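Local atomic coordinates of 2-hydroxyisobutyryl-CoA synthetase (Aquincola tertiaricarbonis, PDB entry 6HDW), a protein that belongs to the ANL superfamily of AMP-binding enzymes, pairing a large nucleotide-binding portion with a smaller C-terminal domain. Residues N149-I154 with S282-V287; C246-G251 with Y273-M278; R53-C58 with S80-L85. One frame throughout, in Å; residues are numbered along the deposited sequence.

The three contacts show how chemistry follows position in a fold. Interactions 1 and 2 are buried, with centres about 11 Å apart; they touch through Phe284, Asn286 and Val287 against the 273-278 segment, and both reach 8LE. Interaction 2 is the more polar, with strand-to-strand backbone bonds and direct ligand hydrogen bonds, whereas interaction 1 is aromatic and sulfur packing that backs the same pocket from helix 141-157. Interaction 3 lies some 27 Å from the centre of the chain (centre to centre), on elements the other two do not use. There a helix and a loop meet through leucines, and partly exposed Gln55 supplies a single side-chain hydrogen bond at the border.

Interaction 1. Residues N149-I154 with S282-V287; sequences NAHARI and SPFMNV. With 8LE ([[(2~{R},3~{S},4~{R},5~{R})-5-(6-aminopurin-9-yl)-3,4-bis(oxidanyl)oxolan-2-yl]methoxy-oxidanyl-phosphoryl] 2-methyl-2-oxidanyl-propanoate), chain B.
The wall of the pocket that holds 8LE is two aromatic layers deep at this point: Phe284 lines it, and His151 of helix 141-157 stands behind. Methyl carbon CAA of 8LE lies over one face of the phenyl ring and His151 CE1 over the opposite face, with CE1 3.7 Å from Phe284 CE2. The imidazole presents its edge, giving a T-shaped pair with His151 and Phe284 ring centroids 4.8 Å apart and planes at 74°. Although the CB of Phe284 points away from the helix, a first torsion of 57° brings the ring back toward His151.

Met285 covers a face of the imidazole, its CG (CH-pi) and SD (sulfur-aromatic) each 3.8 Å from the His151 ring centroid. Its backbone N also makes a straight but weak hydrogen bond to His151 NE2, 3.3 Å long at 164°, while ND1 is bonded to Gly180 O; with both nitrogens engaged, the rotation of the ring is well defined. In fold terms, the loop between strands 271-274 and 287-288 is laid against the flank of a long helix of the nucleotide-binding portion. A cis peptide bond precedes Pro283, whose CB meets Ala150 CB at 3.7 Å. One turn along the helix, Ile154 CG2 packs on Met285 CE at 3.8 Å, and Ile154 CD1 approaches Met285 O to 3.3 Å.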
loop_
_atom_site.group_PDB
_atom_site.type_symbol
_atom_site.label_atom_id
_atom_site.label_comp_id
_atom_site.label_asym_id
_atom_site.label_seq_id
_atom_site.Cartn_x
_atom_site.Cartn_y
_atom_site.Cartn_z
ATOM N N ASN A 149 -4.593 15.625 9.821
ATOM C CA ASN A 149 -4.314 16.979 10.292
ATOM C C ASN A 149 -3.304 16.966 11.423
ATOM O O ASN A 149 -2.343 17.742 11.381
ATOM C CB ASN A 149 -5.600 17.703 10.672
ATOM C CG ASN A 149 -6.296 18.326 9.492
ATOM O OD1 ASN A 149 -5.982 19.446 9.098
ATOM N ND2 ASN A 149 -7.296 17.647 8.926
ATOM N N ALA A 150 -3.468 16.032 12.392
ATOM C CA ALA A 150 -2.531 15.864 13.507
ATOM C C ALA A 150 -1.153 15.511 12.979
ATOM O O ALA A 150 -0.172 16.090 13.432
ATOM C CB ALA A 150 -3.013 14.767 14.442
ATOM N N HIS A 151 -1.081 14.601 11.983
ATOM C CA HIS A 151 0.192 14.152 11.419
ATOM C C HIS A 151 0.906 15.214 10.598
ATOM O O HIS A 151 2.126 15.309 10.716
ATOM C CB HIS A 151 0.021 12.838 10.640
ATOM C CG HIS A 151 -0.094 11.644 11.534
ATOM N ND1 HIS A 151 -0.072 10.371 11.028
ATOM C CD2 HIS A 151 -0.175 11.574 12.883
ATOM C CE1 HIS A 151 -0.168 9.563 12.069
ATOM N NE2 HIS A 151 -0.211 10.242 13.206
ATOM N N ALA A 152 0.169 16.031 9.807
ATOM C CA ALA A 152 0.743 17.139 9.025
ATOM C C ALA A 152 1.380 18.170 9.966
ATOM O O ALA A 152 2.454 18.691 9.667
ATOM C CB ALA A 152 -0.330 17.803 8.177
ATOM N N ARG A 153 0.736 18.409 11.127
ATOM C CA ARG A 153 1.171 19.317 12.187
ATOM C C ARG A 153 2.504 18.870 12.803
ATOM O O ARG A 153 3.418 19.683 12.945
ATOM C CB ARG A 153 0.066 19.412 13.254
ATOM C CG ARG A 153 0.482 20.019 14.583
ATOM C CD ARG A 153 -0.696 20.093 15.517
ATOM N NE ARG A 153 -0.298 20.551 16.842
ATOM C CZ ARG A 153 -1.063 20.461 17.923
ATOM N NH1 ARG A 153 -2.276 19.932 17.846
ATOM N NH2 ARG A 153 -0.617 20.894 19.093
ATOM N N ILE A 154 2.601 17.576 13.163
ATOM C CA ILE A 154 3.786 16.952 13.761
ATOM C C ILE A 154 4.936 16.853 12.730
ATOM O O ILE A 154 6.082 17.086 13.095
ATOM C CB ILE A 154 3.397 15.588 14.404
ATOM C CG1 ILE A 154 2.422 15.793 15.588
ATOM C CG2 ILE A 154 4.628 14.799 14.842
ATOM C CD1 ILE A 154 1.514 14.592 15.883
ATOM N N SER A 282 -3.682 5.697 16.616
ATOM C CA SER A 282 -3.587 6.615 15.474
ATOM C C SER A 282 -4.469 7.835 15.786
ATOM O O SER A 282 -5.588 7.624 16.246
ATOM C CB SER A 282 -4.023 5.938 14.183
ATOM O OG SER A 282 -3.216 4.804 13.915
ATOM N N PRO A 283 -3.988 9.098 15.703
ATOM C CA PRO A 283 -2.668 9.561 15.224
ATOM C C PRO A 283 -1.519 9.126 16.142
ATOM O O PRO A 283 -1.355 9.649 17.239
ATOM C CB PRO A 283 -2.865 11.084 15.098
ATOM C CG PRO A 283 -3.912 11.417 16.106
ATOM C CD PRO A 283 -4.843 10.232 16.107
ATOM N N PHE A 284 -0.776 8.095 15.716
ATOM C CA PHE A 284 0.307 7.456 16.481
ATOM C C PHE A 284 1.546 8.337 16.638
ATOM O O PHE A 284 2.372 8.082 17.518
ATOM C CB PHE A 284 0.669 6.075 15.890
ATOM C CG PHE A 284 1.060 6.128 14.435
ATOM C CD1 PHE A 284 2.357 6.463 14.058
ATOM C CD2 PHE A 284 0.127 5.871 13.439
ATOM C CE1 PHE A 284 2.705 6.559 12.716
ATOM C CE2 PHE A 284 0.483 5.953 12.094
ATOM C CZ PHE A 284 1.766 6.304 11.743
ATOM N N MET A 285 1.657 9.395 15.807
ATOM C CA MET A 285 2.748 10.364 15.895
ATOM C C MET A 285 2.567 11.299 17.113
ATOM O O MET A 285 3.347 12.244 17.265
ATOM C CB MET A 285 2.894 11.163 14.584
ATOM C CG MET A 285 3.390 10.340 13.429
ATOM S SD MET A 285 3.590 11.323 11.934
ATOM C CE MET A 285 5.164 12.059 12.238
ATOM N N ASN A 286 1.571 11.010 18.011
ATOM C CA ASN A 286 1.306 11.779 19.251
ATOM C C ASN A 286 2.557 11.857 20.167
ATOM O O ASN A 286 2.641 12.730 21.035
ATOM C CB ASN A 286 0.082 11.228 20.001
ATOM C CG ASN A 286 0.321 9.876 20.628
ATOM O OD1 ASN A 286 0.388 8.866 19.942
ATOM N ND2 ASN A 286 0.492 9.829 21.940
ATOM N N VAL A 287 3.498 10.913 19.983
ATOM C CA VAL A 287 4.829 10.908 20.610
ATOM C C VAL A 287 5.794 11.051 19.436
ATOM O O VAL A 287 5.744 10.231 18.502
ATOM C CB VAL A 287 5.176 9.743 21.582
ATOM C CG1 VAL A 287 4.437 9.894 22.904
ATOM C CG2 VAL A 287 4.915 8.376 20.963
HETATM C C2 8LE B . 9.940 2.216 20.470
HETATM C CAA 8LE B . 1.901 2.484 13.907
HETATM C CAZ 8LE B . 3.218 2.260 14.673
HETATM C CAB 8LE B . 3.349 3.287 15.813
HETATM O OAF 8LE B . 4.310 2.467 13.787
HETATM C CAS 8LE B . 3.276 0.807 15.211
HETATM O OAD 8LE B . 4.213 0.066 14.924
HETATM O OAQ 8LE B . 2.217 0.420 15.982
HETATM P PBC 8LE B . 1.833 -1.120 16.413
HETATM O OAI 8LE B . 1.920 -2.055 15.126
HETATM O OAE 8LE B . 0.511 -1.138 17.081
HETATM O "O5'" 8LE B . 2.953 -1.574 17.427
HETATM C "C5'" 8LE B . 3.155 -0.718 18.544
HETATM C "C4'" 8LE B . 4.345 -1.206 19.324
HETATM O "O4'" 8LE B . 5.531 -1.016 18.514
HETATM C "C3'" 8LE B . 4.489 -0.291 20.475
HETATM O "O3'" 8LE B . 3.714 -0.790 21.571
HETATM C "C2'" 8LE B . 5.993 -0.369 20.738
HETATM O "O2'" 8LE B . 6.386 -1.593 21.429
HETATM C "C1'" 8LE B . 6.548 -0.397 19.332
HETATM N N9 8LE B . 6.898 0.974 18.842
HETATM C C8 8LE B . 6.251 1.731 17.949
HETATM N N7 8LE B . 6.915 2.874 17.818
HETATM C C5 8LE B . 7.969 2.844 18.641
HETATM C C4 8LE B . 7.952 1.659 19.279
HETATM N N3 8LE B . 8.917 1.319 20.167
HETATM N N1 8LE B . 9.933 3.438 19.793
HETATM C C6 8LE B . 8.971 3.709 18.891
HETATM N N6 8LE B . 8.978 4.864 18.237
#

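Interaction 2. Residues C246-G251 with Y273-M278; sequences CLFFSG and YDCGSM. With 8LE ([[(2~{R},3~{S},4~{R},5~{R})-5-(6-aminopurin-9-yl)-3,4-bis(oxidanyl)oxolan-2-yl]methoxy-oxidanyl-phosphoryl] 2-methyl-2-oxidanyl-propanoate), chain B.
Ser250 and Cys275 meet beside 8LE, the CB of Ser250 packing tightly at 3.1 Å from Cys275 O, and each holds a different end of the ligand. Ser250 OG shares a 2.7 Å hydrogen bond with 8LE OAF and has a second partner in Tyr219 OH. The adenine amino group N6 donates to Cys275 O at 2.8 Å and to Asp274 OD1 at 3.2 Å, so a backbone carbonyl and a carboxylate grip it together. With CG of Asp274 turned opposite its own backbone N (chi1 -164°), the carboxylate reaches forward to the adenine; its other oxygen, OD2, is held by Ser256 OG. Gly276 brings only a bare CA up to Ser250 CB, which lets the two chains lie close where they flank the ligand.

Behind this first shell, backbone bonds fix the segments against each other. Tyr273 N donates to Leu247 O at 2.8 Å, Phe249 N to Tyr273 O at 2.9 Å and 166°, and Cys275 N to Phe249 O at 3.0 Å. On one side of the sheet, Phe248 and Tyr273 pack CB to CB, and the edge of the Phe248 ring faces Cys275 SG. Further back, Cys246 CB lies 3.5 Å from Tyr273 CE2, while its sulfur sits at the edge of the Tyr273 ring, in the ring plane. Parallel strands 246-249 and 271-274, joined through helix 258-268, form a beta-alpha-beta crossover, and 8LE lies beyond the C-terminal ends of the strands, as is usual for ligands of parallel alpha/beta folds.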
loop_
_atom_site.group_PDB
_atom_site.type_symbol
_atom_site.label_atom_id
_atom_site.label_comp_id
_atom_site.label_asym_id
_atom_site.label_seq_id
_atom_site.Cartn_x
_atom_site.Cartn_y
_atom_site.Cartn_z
ATOM N N CYS A 246 15.835 14.603 6.116
ATOM C CA CYS A 246 15.490 13.807 7.281
ATOM C C CYS A 246 14.858 12.469 6.941
ATOM O O CYS A 246 14.416 12.221 5.820
ATOM C CB CYS A 246 14.628 14.597 8.264
ATOM S SG CYS A 246 12.853 14.540 7.917
ATOM N N LEU A 247 14.853 11.600 7.951
ATOM C CA LEU A 247 14.232 10.288 7.971
ATOM C C LEU A 247 13.482 10.279 9.293
ATOM O O LEU A 247 14.042 10.687 10.315
ATOM C CB LEU A 247 15.278 9.154 7.943
ATOM C CG LEU A 247 16.173 9.054 6.709
ATOM C CD1 LEU A 247 17.511 9.741 6.962
ATOM C CD2 LEU A 247 16.404 7.595 6.316
ATOM N N PHE A 248 12.205 9.905 9.265
ATOM C CA PHE A 248 11.384 9.842 10.466
ATOM C C PHE A 248 10.815 8.445 10.601
ATOM O O PHE A 248 10.346 7.871 9.627
ATOM C CB PHE A 248 10.350 10.981 10.533
ATOM C CG PHE A 248 9.169 10.950 9.594
ATOM C CD1 PHE A 248 9.316 11.287 8.252
ATOM C CD2 PHE A 248 7.883 10.719 10.077
ATOM C CE1 PHE A 248 8.213 11.310 7.393
ATOM C CE2 PHE A 248 6.778 10.756 9.219
ATOM C CZ PHE A 248 6.954 11.037 7.881
ATOM N N PHE A 249 10.977 7.846 11.771
ATOM C CA PHE A 249 10.614 6.449 11.947
ATOM C C PHE A 249 9.704 6.177 13.108
ATOM O O PHE A 249 9.713 6.913 14.099
ATOM C CB PHE A 249 11.890 5.588 12.162
ATOM C CG PHE A 249 13.067 5.797 11.236
ATOM C CD1 PHE A 249 12.986 5.450 9.892
ATOM C CD2 PHE A 249 14.283 6.260 11.727
ATOM C CE1 PHE A 249 14.078 5.629 9.041
ATOM C CE2 PHE A 249 15.383 6.423 10.878
ATOM C CZ PHE A 249 15.276 6.093 9.547
ATOM N N SER A 250 8.994 5.035 13.005
ATOM C CA SER A 250 8.152 4.428 14.034
ATOM C C SER A 250 8.113 2.903 13.824
ATOM O O SER A 250 8.498 2.412 12.758
ATOM C CB SER A 250 6.746 5.027 14.023
ATOM O OG SER A 250 5.934 4.505 12.984
ATOM N N GLY A 251 7.659 2.173 14.834
ATOM C CA GLY A 251 7.464 0.737 14.720
ATOM C C GLY A 251 8.221 -0.088 15.722
ATOM O O GLY A 251 7.803 -1.198 16.048
ATOM N N TYR A 273 14.445 11.277 13.040
ATOM C CA TYR A 273 13.412 11.610 14.013
ATOM C C TYR A 273 12.675 10.393 14.477
ATOM O O TYR A 273 12.287 9.547 13.667
ATOM C CB TYR A 273 12.429 12.669 13.481
ATOM C CG TYR A 273 13.102 13.973 13.133
ATOM C CD1 TYR A 273 13.799 14.699 14.096
ATOM C CD2 TYR A 273 13.090 14.460 11.830
ATOM C CE1 TYR A 273 14.455 15.884 13.773
ATOM C CE2 TYR A 273 13.738 15.649 11.498
ATOM C CZ TYR A 273 14.410 16.363 12.476
ATOM O OH TYR A 273 15.049 17.532 12.160
ATOM N N ASP A 274 12.459 10.331 15.793
ATOM C CA ASP A 274 11.710 9.283 16.465
ATOM C C ASP A 274 10.258 9.747 16.640
ATOM O O ASP A 274 10.016 10.900 17.010
ATOM C CB ASP A 274 12.339 8.992 17.835
ATOM C CG ASP A 274 11.918 7.691 18.495
ATOM O OD1 ASP A 274 11.501 6.759 17.769
ATOM O OD2 ASP A 274 12.097 7.568 19.725
ATOM N N CYS A 275 9.306 8.853 16.333
ATOM C CA CYS A 275 7.867 9.039 16.513
ATOM C C CYS A 275 7.203 7.676 16.674
ATOM O O CYS A 275 7.858 6.663 16.460
ATOM C CB CYS A 275 7.234 9.860 15.384
ATOM S SG CYS A 275 7.061 8.988 13.807
ATOM N N GLY A 276 5.933 7.656 17.064
ATOM C CA GLY A 276 5.169 6.423 17.161
ATOM C C GLY A 276 4.832 5.882 18.530
ATOM O O GLY A 276 5.720 5.537 19.312
ATOM N N SER A 277 3.521 5.747 18.790
ATOM C CA SER A 277 2.965 5.131 19.988
ATOM C C SER A 277 2.475 3.729 19.587
ATOM O O SER A 277 3.282 2.812 19.502
ATOM C CB SER A 277 1.843 5.984 20.580
ATOM O OG SER A 277 0.840 6.263 19.620
ATOM N N MET A 278 1.179 3.582 19.269
ATOM C CA MET A 278 0.548 2.320 18.875
ATOM C C MET A 278 -0.392 2.574 17.703
ATOM O O MET A 278 -0.843 3.699 17.526
ATOM C CB MET A 278 -0.274 1.763 20.053
ATOM C CG MET A 278 0.493 1.649 21.366
ATOM S SD MET A 278 -0.516 0.859 22.630
ATOM C CE MET A 278 -1.031 2.138 23.420
HETATM C C2 8LE B . 9.940 2.216 20.470
HETATM C CAA 8LE B . 1.901 2.484 13.907
HETATM C CAZ 8LE B . 3.218 2.260 14.673
HETATM C CAB 8LE B . 3.349 3.287 15.813
HETATM O OAF 8LE B . 4.310 2.467 13.787
HETATM C CAS 8LE B . 3.276 0.807 15.211
HETATM O OAD 8LE B . 4.213 0.066 14.924
HETATM O OAQ 8LE B . 2.217 0.420 15.982
HETATM P PBC 8LE B . 1.833 -1.120 16.413
HETATM O OAI 8LE B . 1.920 -2.055 15.126
HETATM O OAE 8LE B . 0.511 -1.138 17.081
HETATM O "O5'" 8LE B . 2.953 -1.574 17.427
HETATM C "C5'" 8LE B . 3.155 -0.718 18.544
HETATM C "C4'" 8LE B . 4.345 -1.206 19.324
HETATM O "O4'" 8LE B . 5.531 -1.016 18.514
HETATM C "C3'" 8LE B . 4.489 -0.291 20.475
HETATM O "O3'" 8LE B . 3.714 -0.790 21.571
HETATM C "C2'" 8LE B . 5.993 -0.369 20.738
HETATM O "O2'" 8LE B . 6.386 -1.593 21.429
HETATM C "C1'" 8LE B . 6.548 -0.397 19.332
HETATM N N9 8LE B . 6.898 0.974 18.842
HETATM C C8 8LE B . 6.251 1.731 17.949
HETATM N N7 8LE B . 6.915 2.874 17.818
HETATM C C5 8LE B . 7.969 2.844 18.641
HETATM C C4 8LE B . 7.952 1.659 19.279
HETATM N N3 8LE B . 8.917 1.319 20.167
HETATM N N1 8LE B . 9.933 3.438 19.793
HETATM C C6 8LE B . 8.971 3.709 18.891
HETATM N N6 8LE B . 8.978 4.864 18.237
#

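Interaction 3. Residues R53-C58 with S80-L85; sequences RLQQVC and SQLKSL
Leu82 packs onto the side of helix 43-64 and fastens to it the loop that leads into helix 85-91. Its branch CD2 does most of the touching, 3.7 Å from the backbone carbon C of Leu54 and 3.8 Å from Leu54 CB. Cys58 SG closes in more loosely, 4.1 Å from Leu82 CD2. Leu51, Leu54, Gln55 and Cys58, which lie on one side of that helix, all border Leu82. The first torsion of Leu82 (169°) sets CG opposite the backbone N and aims the branched end at the helix.

Gln55 forms the polar border of the patch. Its aliphatic part lies across Leu82, CG of Gln55 being 4.0 Å from Leu82 CG, and from there the extended chain carries the amide to the loop backbone. Gln55 NE2 donates to Leu82 O over 3.2 Å; the bond is moderately bent, 140° at the hydrogen, and the donor is tilted 19° from the carbonyl plane. One loop residue is thus held twice, its side chain by apolar packing and its carbonyl by an amide.

Leu85 adds a second apolar point at the start of its helix, where its CD2 meets Leu54 CD2 at 3.8 Å and the two side chains cross at about a right angle. Just before it, Ser84 is the N-cap, with OG bonded to Asp87 N. Phe88 of helix 85-91 packs on both Leu54 and Leu82, and Tyr305 of strand 304-310 touches Leu54 and Leu85, so the patch lies where helices 43-64 and 85-91 come together beside that strand.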
loop_
_atom_site.group_PDB
_atom_site.type_symbol
_atom_site.label_atom_id
_atom_site.label_comp_id
_atom_site.label_asym_id
_atom_site.label_seq_id
_atom_site.Cartn_x
_atom_site.Cartn_y
_atom_site.Cartn_z
ATOM N N ARG A 53 -11.602 18.217 27.993
ATOM C CA ARG A 53 -11.780 17.324 26.841
ATOM C C ARG A 53 -12.006 15.866 27.270
ATOM O O ARG A 53 -12.811 15.161 26.652
ATOM C CB ARG A 53 -10.577 17.435 25.872
ATOM C CG ARG A 53 -10.679 16.567 24.587
ATOM C CD ARG A 53 -11.926 16.815 23.727
ATOM N NE ARG A 53 -12.057 18.220 23.333
ATOM C CZ ARG A 53 -11.431 18.781 22.302
ATOM N NH1 ARG A 53 -10.641 18.055 21.518
ATOM N NH2 ARG A 53 -11.592 20.068 22.045
ATOM N N LEU A 54 -11.282 15.434 28.318
ATOM C CA LEU A 54 -11.326 14.104 28.926
ATOM C C LEU A 54 -12.741 13.810 29.413
ATOM O O LEU A 54 -13.230 12.695 29.241
ATOM C CB LEU A 54 -10.331 14.074 30.108
ATOM C CG LEU A 54 -9.160 13.073 30.118
ATOM C CD1 LEU A 54 -8.680 12.690 28.733
ATOM C CD2 LEU A 54 -8.009 13.602 30.944
ATOM N N GLN A 55 -13.407 14.832 29.981
ATOM C CA GLN A 55 -14.780 14.772 30.469
ATOM C C GLN A 55 -15.751 14.583 29.288
ATOM O O GLN A 55 -16.665 13.762 29.382
ATOM C CB GLN A 55 -15.116 16.045 31.258
ATOM C CG GLN A 55 -14.390 16.143 32.607
ATOM C CD GLN A 55 -14.378 17.547 33.176
ATOM O OE1 GLN A 55 -13.938 18.510 32.542
ATOM N NE2 GLN A 55 -14.807 17.682 34.419
ATOM N N GLN A 56 -15.518 15.321 28.170
ATOM C CA GLN A 56 -16.308 15.272 26.933
ATOM C C GLN A 56 -16.188 13.882 26.289
ATOM O O GLN A 56 -17.198 13.286 25.926
ATOM C CB GLN A 56 -15.831 16.348 25.929
ATOM C CG GLN A 56 -16.214 17.782 26.252
ATOM C CD GLN A 56 -15.650 18.746 25.231
ATOM O OE1 GLN A 56 -14.520 19.235 25.361
ATOM N NE2 GLN A 56 -16.430 19.061 24.197
ATOM N N VAL A 57 -14.947 13.372 26.175
ATOM C CA VAL A 57 -14.606 12.074 25.596
ATOM C C VAL A 57 -15.259 10.929 26.392
ATOM O O VAL A 57 -15.916 10.073 25.794
ATOM C CB VAL A 57 -13.065 11.939 25.426
ATOM C CG1 VAL A 57 -12.634 10.494 25.165
ATOM C CG2 VAL A 57 -12.563 12.858 24.311
ATOM N N CYS A 58 -15.119 10.944 27.727
ATOM C CA CYS A 58 -15.702 9.933 28.611
ATOM C C CYS A 58 -17.229 9.930 28.569
ATOM O O CYS A 58 -17.822 8.855 28.643
ATOM C CB CYS A 58 -15.178 10.079 30.035
ATOM S SG CYS A 58 -13.477 9.505 30.256
ATOM N N SER A 80 -18.840 11.678 35.664
ATOM C CA SER A 80 -19.025 12.794 36.591
ATOM C C SER A 80 -18.000 12.812 37.732
ATOM O O SER A 80 -17.812 13.860 38.348
ATOM C CB SER A 80 -20.437 12.781 37.160
ATOM O OG SER A 80 -20.664 11.624 37.948
ATOM N N GLN A 81 -17.356 11.656 38.012
ATOM C CA GLN A 81 -16.330 11.504 39.052
ATOM C C GLN A 81 -14.969 11.991 38.556
ATOM O O GLN A 81 -14.051 12.154 39.356
ATOM C CB GLN A 81 -16.236 10.051 39.537
ATOM C CG GLN A 81 -17.490 9.536 40.231
ATOM C CD GLN A 81 -17.381 8.059 40.488
ATOM O OE1 GLN A 81 -17.410 7.244 39.570
ATOM N NE2 GLN A 81 -17.237 7.677 41.740
ATOM N N LEU A 82 -14.832 12.212 37.238
ATOM C CA LEU A 82 -13.610 12.743 36.648
ATOM C C LEU A 82 -13.655 14.263 36.880
ATOM O O LEU A 82 -14.356 14.985 36.162
ATOM C CB LEU A 82 -13.521 12.355 35.151
ATOM C CG LEU A 82 -12.439 13.015 34.278
ATOM C CD1 LEU A 82 -11.041 12.806 34.839
ATOM C CD2 LEU A 82 -12.525 12.516 32.845
ATOM N N LYS A 83 -12.984 14.719 37.959
ATOM C CA LYS A 83 -12.957 16.121 38.393
ATOM C C LYS A 83 -11.543 16.719 38.341
ATOM O O LYS A 83 -11.388 17.934 38.492
ATOM C CB LYS A 83 -13.555 16.277 39.815
ATOM C CG LYS A 83 -14.916 15.603 40.044
ATOM C CD LYS A 83 -16.066 16.599 40.035
ATOM C CE LYS A 83 -17.266 16.110 40.816
ATOM N NZ LYS A 83 -17.136 16.393 42.272
ATOM N N SER A 84 -10.522 15.863 38.143
ATOM C CA SER A 84 -9.104 16.234 38.051
ATOM C C SER A 84 -8.329 15.157 37.282
ATOM O O SER A 84 -8.872 14.086 37.031
ATOM C CB SER A 84 -8.504 16.425 39.442
ATOM O OG SER A 84 -8.388 15.197 40.142
ATOM N N LEU A 85 -7.059 15.434 36.927
ATOM C CA LEU A 85 -6.186 14.479 36.237
ATOM C C LEU A 85 -5.795 13.323 37.176
ATOM O O LEU A 85 -5.473 12.228 36.711
ATOM C CB LEU A 85 -4.934 15.185 35.681
ATOM C CG LEU A 85 -5.156 16.176 34.526
ATOM C CD1 LEU A 85 -3.873 16.912 34.190
ATOM C CD2 LEU A 85 -5.704 15.480 33.280
#